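Local coordinates for kunitz-type serine protease inhibitor homolog calcicludine (Dendroaspis angusticeps, PDB 5YV7), which blocks L-type calcium channels as a mamba venom toxin built on the Kunitz protease-inhibitor fold, at residues P4-E9 with N45-I50; P10-S15 with G41-R46. All coordinates share one frame; numbering follows the deposited sequence.

Contact 1: P4-E9 with N45-I50; sequences PWYCKE and NRFQTI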
loop_
_atom_site.group_PDB
_atom_site.type_symbol
_atom_site.label_atom_id
_atom_site.label_comp_id
_atom_site.label_asym_id
_atom_site.label_seq_id
_atom_site.Cartn_x
_atom_site.Cartn_y
_atom_site.Cartn_z
ATOM N N PRO A 4 7.093 -7.202 6.197
ATOM C CA PRO A 4 8.321 -6.558 5.709
ATOM C C PRO A 4 8.231 -5.040 5.809
ATOM O O PRO A 4 7.156 -4.464 5.993
ATOM C CB PRO A 4 8.413 -7.016 4.251
ATOM C CG PRO A 4 6.996 -7.324 3.857
ATOM C CD PRO A 4 6.342 -7.861 5.114
ATOM N N TRP A 5 9.398 -4.397 5.648
ATOM C CA TRP A 5 9.550 -2.988 6.009
ATOM C C TRP A 5 8.631 -2.090 5.187
ATOM O O TRP A 5 8.074 -1.112 5.706
ATOM C CB TRP A 5 11.008 -2.552 5.829
ATOM C CG TRP A 5 11.421 -2.474 4.377
ATOM C CD1 TRP A 5 11.904 -3.497 3.604
ATOM C CD2 TRP A 5 11.348 -1.325 3.517
ATOM N NE1 TRP A 5 12.139 -3.055 2.326
ATOM C CE2 TRP A 5 11.808 -1.726 2.243
ATOM C CE3 TRP A 5 10.935 0.001 3.699
ATOM C CZ2 TRP A 5 11.876 -0.839 1.151
ATOM C CZ3 TRP A 5 11.003 0.892 2.605
ATOM C CH2 TRP A 5 11.464 0.460 1.352
ATOM N N TYR A 6 8.470 -2.387 3.896
ATOM C CA TYR A 6 7.718 -1.476 3.052
ATOM C C TYR A 6 6.240 -1.459 3.410
ATOM O O TYR A 6 5.563 -0.465 3.124
ATOM C CB TYR A 6 7.908 -1.827 1.581
ATOM C CG TYR A 6 7.726 -3.282 1.224
ATOM C CD1 TYR A 6 6.482 -3.773 0.854
ATOM C CD2 TYR A 6 8.810 -4.157 1.214
ATOM C CE1 TYR A 6 6.313 -5.100 0.506
ATOM C CE2 TYR A 6 8.654 -5.481 0.861
ATOM C CZ TYR A 6 7.402 -5.951 0.507
ATOM O OH TYR A 6 7.229 -7.274 0.156
ATOM N N CYS A 7 5.739 -2.516 4.058
ATOM C CA CYS A 7 4.361 -2.539 4.533
ATOM C C CYS A 7 4.137 -1.617 5.723
ATOM O O CYS A 7 2.983 -1.370 6.090
ATOM C CB CYS A 7 3.964 -3.973 4.891
ATOM S SG CYS A 7 4.110 -5.104 3.493
ATOM N N LYS A 8 5.202 -1.105 6.333
ATOM C CA LYS A 8 5.090 -0.211 7.476
ATOM C C LYS A 8 5.249 1.255 7.097
ATOM O O LYS A 8 5.145 2.120 7.972
ATOM C CB LYS A 8 6.135 -0.571 8.536
ATOM C CG LYS A 8 5.756 -1.700 9.476
ATOM C CD LYS A 8 6.992 -2.513 9.883
ATOM C CE LYS A 8 7.269 -2.499 11.380
ATOM N NZ LYS A 8 8.397 -3.460 11.727
ATOM N N GLU A 9 5.517 1.551 5.833
ATOM C CA GLU A 9 5.638 2.934 5.412
ATOM C C GLU A 9 4.263 3.599 5.405
ATOM O O GLU A 9 3.246 2.929 5.215
ATOM C CB GLU A 9 6.267 3.010 4.028
ATOM C CG GLU A 9 7.696 2.482 3.983
ATOM C CD GLU A 9 8.685 3.489 4.522
ATOM O OE1 GLU A 9 8.859 4.551 3.875
ATOM O OE2 GLU A 9 9.273 3.225 5.592
ATOM N N ASN A 45 4.771 1.220 -0.132
ATOM C CA ASN A 45 3.538 0.675 0.433
ATOM C C ASN A 45 2.374 0.951 -0.519
ATOM O O ASN A 45 1.473 1.740 -0.246
ATOM C CB ASN A 45 3.281 1.248 1.822
ATOM C CG ASN A 45 2.247 0.442 2.592
ATOM O OD1 ASN A 45 1.698 -0.530 2.071
ATOM N ND2 ASN A 45 1.973 0.841 3.829
ATOM N N ARG A 46 2.410 0.275 -1.664
ATOM C CA ARG A 46 1.378 0.444 -2.682
ATOM C C ARG A 46 1.271 -0.839 -3.489
ATOM O O ARG A 46 2.284 -1.394 -3.916
ATOM C CB ARG A 46 1.671 1.633 -3.616
ATOM C CG ARG A 46 0.636 1.765 -4.750
ATOM C CD ARG A 46 0.916 2.933 -5.703
ATOM N NE ARG A 46 2.135 2.779 -6.517
ATOM C CZ ARG A 46 3.308 3.379 -6.256
ATOM N NH1 ARG A 46 3.446 4.182 -5.193
ATOM N NH2 ARG A 46 4.356 3.175 -7.059
ATOM N N PHE A 47 0.051 -1.309 -3.695
ATOM C CA PHE A 47 -0.160 -2.557 -4.407
ATOM C C PHE A 47 -1.327 -2.398 -5.367
ATOM O O PHE A 47 -2.275 -1.651 -5.104
ATOM C CB PHE A 47 -0.387 -3.703 -3.416
ATOM C CG PHE A 47 0.621 -3.725 -2.322
ATOM C CD1 PHE A 47 1.849 -4.348 -2.513
ATOM C CD2 PHE A 47 0.379 -3.070 -1.126
ATOM C CE1 PHE A 47 2.805 -4.340 -1.524
ATOM C CE2 PHE A 47 1.327 -3.059 -0.133
ATOM C CZ PHE A 47 2.548 -3.700 -0.330
ATOM N N GLN A 48 -1.232 -3.086 -6.505
ATOM C CA GLN A 48 -2.285 -2.979 -7.501
ATOM C C GLN A 48 -3.520 -3.784 -7.111
ATOM O O GLN A 48 -4.637 -3.415 -7.478
ATOM C CB GLN A 48 -1.754 -3.421 -8.866
ATOM C CG GLN A 48 -2.782 -3.341 -9.992
ATOM C CD GLN A 48 -3.289 -1.925 -10.227
ATOM O OE1 GLN A 48 -2.537 -0.958 -10.110
ATOM N NE2 GLN A 48 -4.570 -1.799 -10.559
ATOM N N THR A 49 -3.354 -4.862 -6.360
ATOM C CA THR A 49 -4.485 -5.678 -5.953
ATOM C C THR A 49 -4.403 -5.933 -4.461
ATOM O O THR A 49 -3.311 -5.961 -3.883
ATOM C CB THR A 49 -4.514 -7.018 -6.691
ATOM O OG1 THR A 49 -3.317 -7.746 -6.385
ATOM C CG2 THR A 49 -4.599 -6.803 -8.200
ATOM N N ILE A 50 -5.569 -6.123 -3.841
ATOM C CA ILE A 50 -5.565 -6.478 -2.430
ATOM C C ILE A 50 -4.857 -7.816 -2.211
ATOM O O ILE A 50 -4.209 -8.023 -1.175
ATOM C CB ILE A 50 -6.997 -6.483 -1.869
ATOM C CG1 ILE A 50 -6.942 -6.401 -0.340
ATOM C CG2 ILE A 50 -7.764 -7.714 -2.346
ATOM C CD1 ILE A 50 -8.290 -6.311 0.338
#
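Asn-45 and the turn at Tyr-6 to Glu-9 illustrate how a buried amide can join two loops far apart in the sequence. The side chain of Asn-45 sets out toward the turn, its CB 3.1 Å from the carbonyl O of Tyr-6 and 4.1 Å from CB of Glu-9. CG, anti to the backbone N (chi1 -164°), lies 3.5 Å from the same carbonyl O of Tyr-6. At the tip the two ends part company. ND2 gives a nearly straight hydrogen bond to the carbonyl O of Glu-9, 2.8 Å long with an N-H...O angle of 169°; the acceptor lies in the amide plane, while ND2 is tilted only moderately from the carbonyl plane of Glu-9. The carbonyl O of Cys-7 is 3.3 Å from ND2, at an angle too poor for a hydrogen bond. OD1 passes near CA of Cys-7 and accepts from the backbone N of Phe-25. With bonds at both ends, the amide is held against rotation.

Beside this polar link is an apolar one. Tyr-6 and Phe-47 run across each other at about a right angle and meet edge to edge, with CE1 of Tyr-6 4.1 Å from CZ of Phe-47. SG of Cys-7 approaches the same CZ obliquely, at 4.4 Å.

The contact lies near the centre of this small, disulfide-rich Kunitz domain. Cys-7 is bonded to Cys-57 of helix 50-58, against which Phe-47 and Tyr-6 also rest, whereas Asn-45 packs on Tyr-24 of strand 20-26, so the two loops are joined between the helix and the sheet.

Contact 2: P10-S15 with G41-R46; sequences PVRIGS and GGNANR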
loop_
_atom_site.group_PDB
_atom_site.type_symbol
_atom_site.label_atom_id
_atom_site.label_comp_id
_atom_site.label_asym_id
_atom_site.label_seq_id
_atom_site.Cartn_x
_atom_site.Cartn_y
_atom_site.Cartn_z
ATOM N N PRO A 10 4.196 4.902 5.657
ATOM C CA PRO A 10 2.894 5.584 5.631
ATOM C C PRO A 10 2.332 5.625 4.216
ATOM O O PRO A 10 3.069 5.597 3.226
ATOM C CB PRO A 10 3.219 6.994 6.139
ATOM C CG PRO A 10 4.676 7.195 5.733
ATOM C CD PRO A 10 5.313 5.832 5.925
ATOM N N VAL A 11 1.000 5.678 4.128
ATOM C CA VAL A 11 0.372 5.786 2.822
ATOM C C VAL A 11 0.832 7.089 2.185
ATOM O O VAL A 11 0.954 8.120 2.858
ATOM C CB VAL A 11 -1.159 5.700 2.943
ATOM C CG1 VAL A 11 -1.735 6.933 3.664
ATOM C CG2 VAL A 11 -1.803 5.512 1.557
ATOM N N ARG A 12 1.148 7.040 0.894
ATOM C CA ARG A 12 1.672 8.218 0.203
ATOM C C ARG A 12 0.970 8.369 -1.144
ATOM O O ARG A 12 1.244 7.626 -2.093
ATOM C CB ARG A 12 3.181 8.128 0.034
ATOM C CG ARG A 12 3.856 9.474 0.128
ATOM C CD ARG A 12 5.314 9.412 -0.292
ATOM N NE ARG A 12 5.960 10.714 -0.117
ATOM C CZ ARG A 12 7.001 11.151 -0.826
ATOM N NH1 ARG A 12 7.547 10.385 -1.774
ATOM N NH2 ARG A 12 7.504 12.359 -0.580
ATOM N N ILE A 13 0.074 9.351 -1.223
ATOM C CA ILE A 13 -0.631 9.608 -2.467
ATOM C C ILE A 13 0.293 10.243 -3.505
ATOM O O ILE A 13 0.138 10.006 -4.710
ATOM C CB ILE A 13 -1.866 10.472 -2.175
ATOM C CG1 ILE A 13 -2.820 9.665 -1.289
ATOM C CG2 ILE A 13 -2.523 10.934 -3.484
ATOM C CD1 ILE A 13 -4.035 10.401 -0.866
ATOM N N GLY A 14 1.262 11.040 -3.069
ATOM C CA GLY A 14 2.244 11.578 -3.982
ATOM C C GLY A 14 1.801 12.871 -4.636
ATOM O O GLY A 14 0.738 13.437 -4.360
ATOM N N SER A 15 2.637 13.322 -5.563
ATOM C CA SER A 15 2.601 14.702 -6.023
ATOM C C SER A 15 1.966 14.885 -7.395
ATOM O O SER A 15 1.735 16.028 -7.794
ATOM C CB SER A 15 4.027 15.282 -6.038
ATOM O OG SER A 15 4.994 14.291 -6.367
ATOM N N GLY A 41 5.475 9.913 -7.152
ATOM C CA GLY A 41 5.882 10.396 -5.846
ATOM C C GLY A 41 5.334 9.589 -4.688
ATOM O O GLY A 41 5.150 10.132 -3.594
ATOM N N GLY A 42 5.052 8.307 -4.906
ATOM C CA GLY A 42 4.608 7.424 -3.853
ATOM C C GLY A 42 5.773 6.765 -3.145
ATOM O O GLY A 42 6.928 7.184 -3.260
ATOM N N ASN A 43 5.466 5.714 -2.397
ATOM C CA ASN A 43 6.521 4.925 -1.782
ATOM C C ASN A 43 6.193 3.456 -2.023
ATOM O O ASN A 43 5.340 3.116 -2.846
ATOM C CB ASN A 43 6.702 5.300 -0.301
ATOM C CG ASN A 43 5.476 4.980 0.552
ATOM O OD1 ASN A 43 4.636 4.157 0.179
ATOM N ND2 ASN A 43 5.372 5.639 1.704
ATOM N N ALA A 44 6.871 2.576 -1.293
ATOM C CA ALA A 44 6.763 1.153 -1.576
ATOM C C ALA A 44 5.514 0.511 -0.980
ATOM O O ALA A 44 5.215 -0.642 -1.311
ATOM C CB ALA A 44 8.014 0.438 -1.082
ATOM N N ASN A 45 4.771 1.220 -0.132
ATOM C CA ASN A 45 3.538 0.675 0.433
ATOM C C ASN A 45 2.374 0.951 -0.519
ATOM O O ASN A 45 1.473 1.740 -0.246
ATOM C CB ASN A 45 3.281 1.248 1.822
ATOM C CG ASN A 45 2.247 0.442 2.592
ATOM O OD1 ASN A 45 1.698 -0.530 2.071
ATOM N ND2 ASN A 45 1.973 0.841 3.829
ATOM N N ARG A 46 2.410 0.275 -1.664
ATOM C CA ARG A 46 1.378 0.444 -2.682
ATOM C C ARG A 46 1.271 -0.839 -3.489
ATOM O O ARG A 46 2.284 -1.394 -3.916
ATOM C CB ARG A 46 1.671 1.633 -3.616
ATOM C CG ARG A 46 0.636 1.765 -4.750
ATOM C CD ARG A 46 0.916 2.933 -5.703
ATOM N NE ARG A 46 2.135 2.779 -6.517
ATOM C CZ ARG A 46 3.308 3.379 -6.256
ATOM N NH1 ARG A 46 3.446 4.182 -5.193
ATOM N NH2 ARG A 46 4.356 3.175 -7.059
HETATM O O HOH W 1 1.821 4.379 0.036
HETATM O O HOH W 2 2.428 5.082 -2.756
#
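Asn-43 and Pro-10 make the direct hydrogen bond between the two extended loops that lie together at one end of the Kunitz fold, the region that in inhibitory relatives carries the protease-binding loop. ND2 of Asn-43 reaches the carbonyl O of Pro-10 at 2.8 Å, nearly along the C=O axis, with an N-H...O angle of 165°; the Pro-10 oxygen lies close to the amide plane of Asn-43. CG of Asn-43 stands between its backbone N and carbonyl carbon (chi1 64°), which lets the amide serve both loops: while ND2 crosses to Pro-10, OD1 turns back to the backbone N of Asn-45 in an Asx turn. That N-H comes from above the carbonyl plane of OD1.

The packing is tight at the glycines. CA of Gly-14 lies 4.3 Å from CA of Gly-41 and 3.3 Å from the carbonyl O of Gly-41, and both residues have positive phi. Arg-12 belongs to this close part as well, stretching its extended chain along the glycines with CD 3.4 Å from O of Gly-41. The guanidinium lays one face over that oxygen, NH1 at 3.0 Å from O of Gly-41, but the angle is too poor for a hydrogen bond, so this long side chain leans on the backbone without being tied to it by a direct bond.

The looser side is the hydrated one, where water takes over between the loops. One molecule accepts from N of Arg-12 and donates to OD1 of Asn-43 and O of Asn-45. A second donates to O of Arg-12 and accepts from N of Asn-43 and, in the plane of the guanidinium, from NH1 of Arg-46 at 2.8 Å.

Contact 1 and contact 2 are adjacent along both stretches, in opposite order, and their centres are about 9 Å apart. Asn-45 and Arg-46 belong to both: the amide of Asn-45 serves the buried pairing of 4-9 with 45-50, while its backbone belongs to the hydrated pairing of 10-15 with 41-46. Direct packing also bridges them, with CB of Tyr-6 3.5 Å from CB of Ala-44 and CB of Glu-9 3.6 Å from ND2 of Asn-43. Contact 1 is centred only about 4 Å from the centre of the chain, contact 2 about 8 Å, so the succession runs from core to surface, toward the Cys-16 to Cys-40 disulfide.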